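Local coordinates for light Chain (Clostridium botulinum, PDB 6BVD), which acts as a zinc-dependent metalloendopeptidase, the protease domain of the mosaic botulinum neurotoxin type HA, and probably cleaves a SNARE protein of nerve terminals, at residues Val5-Phe10 with Ile108-Ile113; Gln40-Val45 with Lys95-Ile100. All coordinates share one frame; numbering follows the deposited sequence. Where two conformers were deposited one is given.

Contact 1: Val5-Phe10 with Ile108-Ile113; sequences VVINSF and ILLEEI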
ATOM      1  N   VAL A   5       5.560 -11.913  -6.801  1.00 30.11           N
ATOM      2  CA  VAL A   5       6.222 -12.343  -5.583  1.00 30.59           C
ATOM      3  C   VAL A   5       5.555 -11.745  -4.339  1.00 32.14           C
ATOM      4  O   VAL A   5       4.778 -10.781  -4.401  1.00 23.80           O
ATOM      5  CB  VAL A   5       7.713 -11.983  -5.609  1.00 31.17           C
ATOM      6  CG1 VAL A   5       8.278 -12.278  -6.976  1.00 28.92           C
ATOM      7  CG2 VAL A   5       7.938 -10.523  -5.251  1.00 29.85           C
ATOM      8  N   VAL A   6       5.876 -12.349  -3.205  1.00 29.16           N
ATOM      9  CA  VAL A   6       5.455 -11.885  -1.902  1.00 26.63           C
ATOM     10  C   VAL A   6       6.521 -10.988  -1.256  1.00 25.74           C
ATOM     11  O   VAL A   6       7.701 -11.362  -1.167  1.00 25.00           O
ATOM     12  CB  VAL A   6       5.173 -13.100  -0.985  1.00 31.98           C
ATOM     13  CG1 VAL A   6       4.910 -12.655   0.445  1.00 29.49           C
ATOM     14  CG2 VAL A   6       4.017 -13.931  -1.559  1.00 32.65           C
ATOM     15  N   ILE A   7       6.120  -9.791  -0.830  1.00 26.52           N
ATOM     16  CA  ILE A   7       7.020  -8.900  -0.112  1.00 28.19           C
ATOM     17  C   ILE A   7       6.812  -9.094   1.390  1.00 24.14           C
ATOM     18  O   ILE A   7       5.694  -8.950   1.873  1.00 24.65           O
ATOM     19  CB  ILE A   7       6.783  -7.420  -0.526  1.00 25.68           C
ATOM     20  CG1 ILE A   7       6.979  -7.241  -2.049  1.00 27.62           C
ATOM     21  CG2 ILE A   7       7.687  -6.519   0.257  1.00 19.49           C
ATOM     22  CD1 ILE A   7       8.369  -7.708  -2.570  1.00 22.84           C
ATOM     23  N   ASN A   8       7.865  -9.475   2.130  1.00 19.51           N
ATOM     24  CA  ASN A   8       7.737  -9.662   3.585  1.00 22.50           C
ATOM     25  C   ASN A   8       7.929  -8.383   4.395  1.00 29.13           C
ATOM     26  O   ASN A   8       8.691  -7.536   3.983  1.00 27.30           O
ATOM     27  CB  ASN A   8       8.770 -10.713   4.042  1.00 26.14           C
ATOM     28  CG  ASN A   8       8.611 -12.012   3.306  1.00 22.51           C
ATOM     29  OD1 ASN A   8       7.530 -12.584   3.292  1.00 24.02           O
ATOM     30  ND2 ASN A   8       9.674 -12.482   2.687  1.00 28.29           N
ATOM     31  N   SER A   9       7.294  -8.278   5.564  1.00 22.97           N
ATOM     32  CA  SER A   9       7.536  -7.187   6.528  1.00 23.56           C
ATOM     33  C   SER A   9       8.200  -7.712   7.825  1.00 23.78           C
ATOM     34  O   SER A   9       8.069  -8.886   8.174  1.00 21.57           O
ATOM     35  CB  SER A   9       6.232  -6.449   6.875  1.00 31.76           C
ATOM     36  OG  SER A   9       5.787  -5.674   5.766  1.00 31.27           O
ATOM     37  N   PHE A  10       8.949  -6.836   8.488  1.00 21.04           N
ATOM     38  CA  PHE A  10       9.721  -7.142   9.693  1.00 25.84           C
ATOM     39  C   PHE A  10      10.131  -5.819  10.332  1.00 30.82           C
ATOM     40  O   PHE A  10      10.221  -4.785   9.649  1.00 26.47           O
ATOM     41  CB  PHE A  10      10.977  -8.003   9.375  1.00 27.56           C
ATOM     42  CG  PHE A  10      11.438  -7.912   7.924  1.00 25.98           C
ATOM     43  CD1 PHE A  10      11.907  -6.713   7.395  1.00 23.22           C
ATOM     44  CD2 PHE A  10      11.363  -9.022   7.092  1.00 26.51           C
ATOM     45  CE1 PHE A  10      12.311  -6.616   6.065  1.00 24.91           C
ATOM     46  CE2 PHE A  10      11.764  -8.942   5.750  1.00 22.24           C
ATOM     47  CZ  PHE A  10      12.252  -7.741   5.234  1.00 23.93           C
ATOM     48  N   ILE A 108       7.110  -8.173 -13.006  1.00 24.36           N
ATOM     49  CA  ILE A 108       7.871  -9.033 -13.892  1.00 22.11           C
ATOM     50  C   ILE A 108       9.376  -8.896 -13.541  1.00 28.63           C
ATOM     51  O   ILE A 108      10.106  -9.900 -13.480  1.00 26.87           O
ATOM     52  CB  ILE A 108       7.629  -8.683 -15.392  1.00 36.87           C
ATOM     53  CG1 ILE A 108       6.151  -8.770 -15.774  1.00 38.68           C
ATOM     54  CG2 ILE A 108       8.398  -9.627 -16.279  1.00 29.95           C
ATOM     55  CD1 ILE A 108       5.575 -10.126 -15.648  1.00 38.53           C
ATOM     56  N   LEU A 109       9.843  -7.666 -13.303  1.00 23.23           N
ATOM     57  CA  LEU A 109      11.243  -7.466 -12.846  1.00 22.48           C
ATOM     58  C   LEU A 109      11.574  -8.263 -11.548  1.00 23.00           C
ATOM     59  O   LEU A 109      12.590  -8.973 -11.472  1.00 22.45           O
ATOM     60  CB  LEU A 109      11.509  -5.990 -12.593  1.00 19.85           C
ATOM     61  CG  LEU A 109      12.883  -5.665 -11.982  1.00 21.58           C
ATOM     62  CD1 LEU A 109      14.015  -6.136 -12.893  1.00 29.49           C
ATOM     63  CD2 LEU A 109      12.982  -4.160 -11.793  1.00 21.04           C
ATOM     64  N   LEU A 110      10.706  -8.159 -10.547  1.00 22.85           N
ATOM     65  CA  LEU A 110      10.965  -8.867  -9.288  1.00 22.18           C
ATOM     66  C   LEU A 110      10.927 -10.397  -9.430  1.00 23.56           C
ATOM     67  O   LEU A 110      11.734 -11.095  -8.751  1.00 19.39           O
ATOM     68  CB  LEU A 110       9.996  -8.416  -8.212  1.00 22.98           C
ATOM     69  CG  LEU A 110      10.161  -6.962  -7.749  1.00 26.11           C
ATOM     70  CD1 LEU A 110       9.217  -6.653  -6.543  1.00 14.82           C
ATOM     71  CD2 LEU A 110      11.607  -6.651  -7.397  1.00 18.49           C
ATOM     72  N   GLU A 111      10.049 -10.918 -10.307  1.00 20.99           N
ATOM     73  CA  GLU A 111      10.014 -12.374 -10.619  1.00 28.18           C
ATOM     74  C   GLU A 111      11.337 -12.850 -11.252  1.00 30.76           C
ATOM     75  O   GLU A 111      11.837 -13.957 -10.963  1.00 23.18           O
ATOM     76  CB  GLU A 111       8.840 -12.722 -11.557  1.00 31.79           C
ATOM     77  CG  GLU A 111       7.464 -12.630 -10.918  1.00 39.53           C
ATOM     78  CD  GLU A 111       6.317 -12.496 -11.929  1.00 56.50           C
ATOM     79  OE1 GLU A 111       6.527 -12.748 -13.141  1.00 60.82           O
ATOM     80  OE2 GLU A 111       5.193 -12.130 -11.506  1.00 56.06           O
ATOM     81  N   GLU A 112      11.928 -12.018 -12.114  1.00 17.82           N
ATOM     82  CA  GLU A 112      13.242 -12.333 -12.654  1.00 23.91           C
ATOM     83  C   GLU A 112      14.311 -12.355 -11.589  1.00 21.97           C
ATOM     84  O   GLU A 112      15.146 -13.248 -11.579  1.00 27.25           O
ATOM     85  CB  GLU A 112      13.655 -11.316 -13.751  1.00 28.33           C
ATOM     86  CG  GLU A 112      12.886 -11.492 -15.030  1.00 35.63           C
ATOM     87  CD  GLU A 112      13.368 -12.677 -15.812  1.00 35.62           C
ATOM     88  OE1 GLU A 112      14.494 -13.123 -15.574  1.00 35.91           O
ATOM     89  OE2 GLU A 112      12.631 -13.180 -16.659  1.00 38.94           O
ATOM     90  N   ILE A 113      14.316 -11.361 -10.717  1.00 18.43           N
ATOM     91  CA  ILE A 113      15.298 -11.300  -9.634  1.00 16.84           C
ATOM     92  C   ILE A 113      15.203 -12.550  -8.716  1.00 29.40           C
ATOM     93  O   ILE A 113      16.197 -12.995  -8.124  1.00 24.87           O
ATOM     94  CB  ILE A 113      15.122 -10.021  -8.820  1.00 20.30           C
ATOM     95  CG1 ILE A 113      15.489  -8.788  -9.683  1.00 17.97           C
ATOM     96  CG2 ILE A 113      16.034 -10.036  -7.635  1.00 27.80           C
ATOM     97  CD1 ILE A 113      16.945  -8.799 -10.176  1.00 18.96           C
TER
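Val5 and Glu111 bring the two backbones closest, with their CA atoms 6.3 Å apart. Val5-Phe10 is an extended loop near the start of the chain, whereas Ile108-Ile113 is a regular piece of helix 104-115, its pitch kept by bonds such as Glu112 N to Ile108 O, 3.1 Å. The loop meets the helix with its first residues and then leaves it, so the touching atoms are confined to Val5 and Ile7 on one side and Leu110 and Glu111 on the other.

Val5 does most of the work, and its two methyls divide the task. Val5 CG1, set beside the backbone N and anti to the carbonyl carbon (chi1 -42°), reaches the helix backbone itself, 4.0 Å from Glu111 N, and equally brushes the CG methylene of Glu111 at 4.0 Å. Val5 CG2 packs on Leu110 CB at 4.2 Å, with the two side chains crossing at about a right angle. Glu111 thus contributes the aliphatic base of its side chain to this packing. Farther along the loop, the end of the Ile7 side chain swings toward the helix and its CD1 meets CD1 of Leu110, 4.2 Å away, again at about a right angle. Leu110 also touches Leu230 of helix 222-237, the helix that carries the zinc ligands His228 and His232, and so touches both the N-terminal loop and the zinc-bearing helix.

About 154 Å² is buried, and polar bonding between the segments is absent. Across these two segments the contact rests on van der Waals packing and the burial of apolar surface; directional hold on the loop comes from other bonds, including Val5 O with Asn101 ND2.

Contact 2: Gln40-Val45 with Lys95-Ile100; sequences QIMDNV and KLFKRI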
ATOM      1  N   GLN A  40      14.824 -11.118   4.860  1.00 16.63           N
ATOM      2  CA  GLN A  40      14.548 -11.625   3.528  1.00 21.49           C
ATOM      3  C   GLN A  40      13.313 -10.915   3.006  1.00 23.26           C
ATOM      4  O   GLN A  40      12.184 -11.314   3.284  1.00 22.01           O
ATOM      5  CB  GLN A  40      14.313 -13.151   3.486  1.00 22.44           C
ATOM      6  CG  GLN A  40      14.499 -13.687   2.076  1.00 22.39           C
ATOM      7  CD  GLN A  40      14.322 -15.174   1.929  1.00 30.72           C
ATOM      8  OE1 GLN A  40      14.502 -15.711   0.834  1.00 37.68           O
ATOM      9  NE2 GLN A  40      13.983 -15.863   3.026  1.00 28.99           N
ATOM     10  N   ILE A  41      13.550  -9.833   2.280  1.00 20.31           N
ATOM     11  CA  ILE A  41      12.450  -8.985   1.787  1.00 18.41           C
ATOM     12  C   ILE A  41      11.581  -9.707   0.760  1.00 20.88           C
ATOM     13  O   ILE A  41      10.354  -9.440   0.637  1.00 23.40           O
ATOM     14  CB  ILE A  41      13.077  -7.621   1.215  1.00 18.26           C
ATOM     15  CG1 ILE A  41      11.960  -6.689   0.729  1.00 25.31           C
ATOM     16  CG2 ILE A  41      14.098  -7.912   0.151  1.00 14.78           C
ATOM     17  CD1 ILE A  41      11.317  -5.968   1.843  1.00 28.99           C
ATOM     18  N   MET A  42      12.181 -10.613  -0.012  1.00 21.67           N
ATOM     19  CA  MET A  42      11.428 -11.477  -0.933  1.00 19.95           C
ATOM     20  C   MET A  42      12.273 -12.683  -1.149  1.00 22.78           C
ATOM     21  O   MET A  42      13.480 -12.635  -0.829  1.00 20.76           O
ATOM     22  CB  MET A  42      11.102 -10.786  -2.295  1.00 22.45           C
ATOM     23  CG  MET A  42      12.341 -10.176  -3.007  1.00 32.30           C
ATOM     24  SD  MET A  42      11.997  -9.642  -4.738  1.00 24.56           S
ATOM     25  CE  MET A  42      12.031 -11.221  -5.551  1.00 21.19           C
ATOM     26  N   ASP A  43      11.711 -13.765  -1.700  1.00 22.22           N
ATOM     27  CA  ASP A  43      12.507 -14.986  -1.927  0.54 20.53           C
ATOM     28  C   ASP A  43      13.840 -14.684  -2.641  1.00 25.79           C
ATOM     29  O   ASP A  43      13.852 -14.099  -3.742  1.00 21.35           O
ATOM     30  CB  ASP A  43      11.738 -16.009  -2.755  0.54 22.93           C
ATOM     31  CG  ASP A  43      10.653 -16.738  -1.967  0.54 24.93           C
ATOM     32  OD1 ASP A  43      10.607 -16.663  -0.723  0.54 25.91           O
ATOM     33  OD2 ASP A  43       9.843 -17.412  -2.619  0.54 33.07           O
ATOM     34  N   ASN A  44      14.954 -15.124  -2.022  1.00 21.93           N
ATOM     35  CA  ASN A  44      16.319 -14.981  -2.519  1.00 20.82           C
ATOM     36  C   ASN A  44      16.902 -13.560  -2.425  1.00 15.53           C
ATOM     37  O   ASN A  44      17.948 -13.293  -2.979  1.00 20.81           O
ATOM     38  CB  ASN A  44      16.453 -15.495  -3.977  1.00 22.81           C
ATOM     39  CG  ASN A  44      16.208 -17.002  -4.095  1.00 31.47           C
ATOM     40  OD1 ASN A  44      16.507 -17.744  -3.165  1.00 21.15           O
ATOM     41  ND2 ASN A  44      15.627 -17.448  -5.218  1.00 22.65           N
ATOM     42  N   VAL A  45      16.258 -12.656  -1.723  1.00 19.13           N
ATOM     43  CA  VAL A  45      16.816 -11.302  -1.582  1.00 21.09           C
ATOM     44  C   VAL A  45      16.889 -10.953  -0.104  1.00 21.90           C
ATOM     45  O   VAL A  45      15.874 -10.954   0.623  1.00 22.38           O
ATOM     46  CB  VAL A  45      15.959 -10.216  -2.336  1.00 22.32           C
ATOM     47  CG1 VAL A  45      16.628  -8.861  -2.249  1.00 20.88           C
ATOM     48  CG2 VAL A  45      15.781 -10.590  -3.781  1.00 16.57           C
ATOM     49  N   LYS A  95       8.667  -0.438   1.715  1.00 16.91           N
ATOM     50  CA  LYS A  95       7.743   0.419   0.933  1.00 18.73           C
ATOM     51  C   LYS A  95       8.149   0.463  -0.549  1.00 18.11           C
ATOM     52  O   LYS A  95       7.292   0.415  -1.467  1.00 19.56           O
ATOM     53  CB  LYS A  95       7.700   1.825   1.538  1.00 12.01           C
ATOM     54  CG  LYS A  95       6.505   2.669   1.019  1.00 18.58           C
ATOM     55  CD  LYS A  95       6.344   3.954   1.809  1.00 16.87           C
ATOM     56  CE  LYS A  95       5.117   4.725   1.275  1.00 18.35           C
ATOM     57  NZ  LYS A  95       4.731   5.682   2.313  1.00 16.27           N
ATOM     58  N   LEU A  96       9.456   0.525  -0.803  1.00 21.94           N
ATOM     59  CA  LEU A  96       9.926   0.595  -2.186  1.00 19.80           C
ATOM     60  C   LEU A  96       9.719  -0.714  -2.951  1.00 21.04           C
ATOM     61  O   LEU A  96       9.323  -0.698  -4.120  1.00 13.90           O
ATOM     62  CB  LEU A  96      11.404   1.013  -2.241  1.00 20.32           C
ATOM     63  CG  LEU A  96      11.730   2.377  -1.636  1.00 22.49           C
ATOM     64  CD1 LEU A  96      13.206   2.726  -1.805  1.00 20.78           C
ATOM     65  CD2 LEU A  96      10.884   3.533  -2.259  1.00 19.76           C
ATOM     66  N   PHE A  97       9.903  -1.853  -2.278  1.00 16.09           N
ATOM     67  CA  PHE A  97       9.622  -3.117  -2.924  1.00 13.53           C
ATOM     68  C   PHE A  97       8.108  -3.268  -3.184  1.00 17.25           C
ATOM     69  O   PHE A  97       7.734  -3.773  -4.245  1.00 19.15           O
ATOM     70  CB  PHE A  97      10.163  -4.303  -2.104  1.00 18.49           C
ATOM     71  CG  PHE A  97      11.602  -4.657  -2.439  1.00 23.32           C
ATOM     72  CD1 PHE A  97      11.888  -5.644  -3.361  1.00 18.89           C
ATOM     73  CD2 PHE A  97      12.652  -3.970  -1.852  1.00 21.19           C
ATOM     74  CE1 PHE A  97      13.220  -5.967  -3.681  1.00 20.69           C
ATOM     75  CE2 PHE A  97      13.991  -4.280  -2.132  1.00 16.69           C
ATOM     76  CZ  PHE A  97      14.288  -5.277  -3.064  1.00 21.26           C
ATOM     77  N   LYS A  98       7.263  -2.827  -2.247  1.00 19.16           N
ATOM     78  CA  LYS A  98       5.812  -2.850  -2.480  1.00 22.65           C
ATOM     79  C   LYS A  98       5.422  -1.918  -3.633  1.00 23.09           C
ATOM     80  O   LYS A  98       4.463  -2.199  -4.344  1.00 24.27           O
ATOM     81  CB  LYS A  98       5.016  -2.485  -1.217  1.00 26.55           C
ATOM     82  CG  LYS A  98       4.986  -3.630  -0.180  1.00 26.46           C
ATOM     83  CD  LYS A  98       3.936  -3.487   0.920  1.00 38.06           C
ATOM     84  CE  LYS A  98       4.424  -2.655   2.109  1.00 44.75           C
ATOM     85  NZ  LYS A  98       3.531  -2.646   3.309  1.00 27.05           N
ATOM     86  N   ARG A  99       6.125  -0.799  -3.775  1.00 24.24           N
ATOM     87  CA  ARG A  99       5.837   0.115  -4.904  1.00 26.42           C
ATOM     88  C   ARG A  99       6.186  -0.602  -6.226  1.00 21.58           C
ATOM     89  O   ARG A  99       5.385  -0.665  -7.151  1.00 18.49           O
ATOM     90  CB  ARG A  99       6.622   1.428  -4.721  1.00 22.61           C
ATOM     91  CG  ARG A  99       6.604   2.402  -5.954  1.00 23.26           C
ATOM     92  CD  ARG A  99       6.487   3.833  -5.483  1.00 13.46           C
ATOM     93  NE  ARG A  99       6.528   4.805  -6.588  1.00 16.81           N
ATOM     94  CZ  ARG A  99       5.568   4.976  -7.495  1.00 21.72           C
ATOM     95  NH1 ARG A  99       4.459   4.231  -7.485  1.00 14.49           N
ATOM     96  NH2 ARG A  99       5.725   5.900  -8.447  1.00 20.55           N
ATOM     97  N   ILE A 100       7.376  -1.205  -6.282  1.00 17.44           N
ATOM     98  CA  ILE A 100       7.800  -1.920  -7.469  1.00 18.70           C
ATOM     99  C   ILE A 100       6.817  -3.042  -7.805  1.00 23.08           C
ATOM    100  O   ILE A 100       6.465  -3.277  -8.979  1.00 24.10           O
ATOM    101  CB  ILE A 100       9.228  -2.499  -7.296  1.00 14.94           C
ATOM    102  CG1 ILE A 100      10.261  -1.364  -7.142  1.00 16.25           C
ATOM    103  CG2 ILE A 100       9.546  -3.332  -8.484  1.00 16.50           C
ATOM    104  CD1 ILE A 100      11.675  -1.820  -6.693  1.00 12.52           C
TER
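Phe97 is the one side chain of its helix segment that Ile41, Met42 and Val45 all meet. The close part is Ile41, whose CG1 stands over one ring face in a CH-pi contact, 4.0 Å from the Phe97 ring centroid and 22° off the normal. Ile41 CG1, anti to the backbone N (chi1 -178°), lies displaced toward the ring rim, 3.8 Å from Phe97 CG. Met42 makes a Met-aromatic contact from an oblique direction, its SD 4.0 Å from Phe97 CE1. Val45 is looser, with CG1 4.4 Å from Phe97 CZ.

Between Met42 and Val45 the chain reverses in a type II beta turn, whose Asp43 is exposed and Asn44 partly so. Here a polar bond ties the turn: Asn44 N donates to Gln40 OE1 at 3.0 Å, in the carbonyl plane and on a lone pair.

This is structural packing within the clostridial neurotoxin zinc protease domain. The turn joins strands 36-40 and 45-48 of the mixed sheet. Phe97 projects from helix 83-100 to it and also touches Ile157 of strand 155-158 and Leu226 of helix 222-237, while Met42 and Val45 pack on helix 104-115.

Contacts 1 and 2 form one continuous patch, with centres 5 Å apart, and use the consecutive helices 104-115 and 83-100 respectively. Contact 2 is the more interior: all four of its touching residues are buried, against two of four in contact 1. Both are apolar, but contact 1 packs aliphatic groups on each other and on the helix backbone, while contact 2 is organised round an aromatic ring. They share partners, since Ile7 also touches Phe97 and Met42 also touches Leu110. The loops are tied directly through probable hydrogen bonds, Asn8 N to Ile41 O (2.9 Å) and Asn8 ND2 to Gln40 O (2.8 Å). Ser9 and Lys98, from the same segments, pack on Ile395 and Val390 of the second subunit.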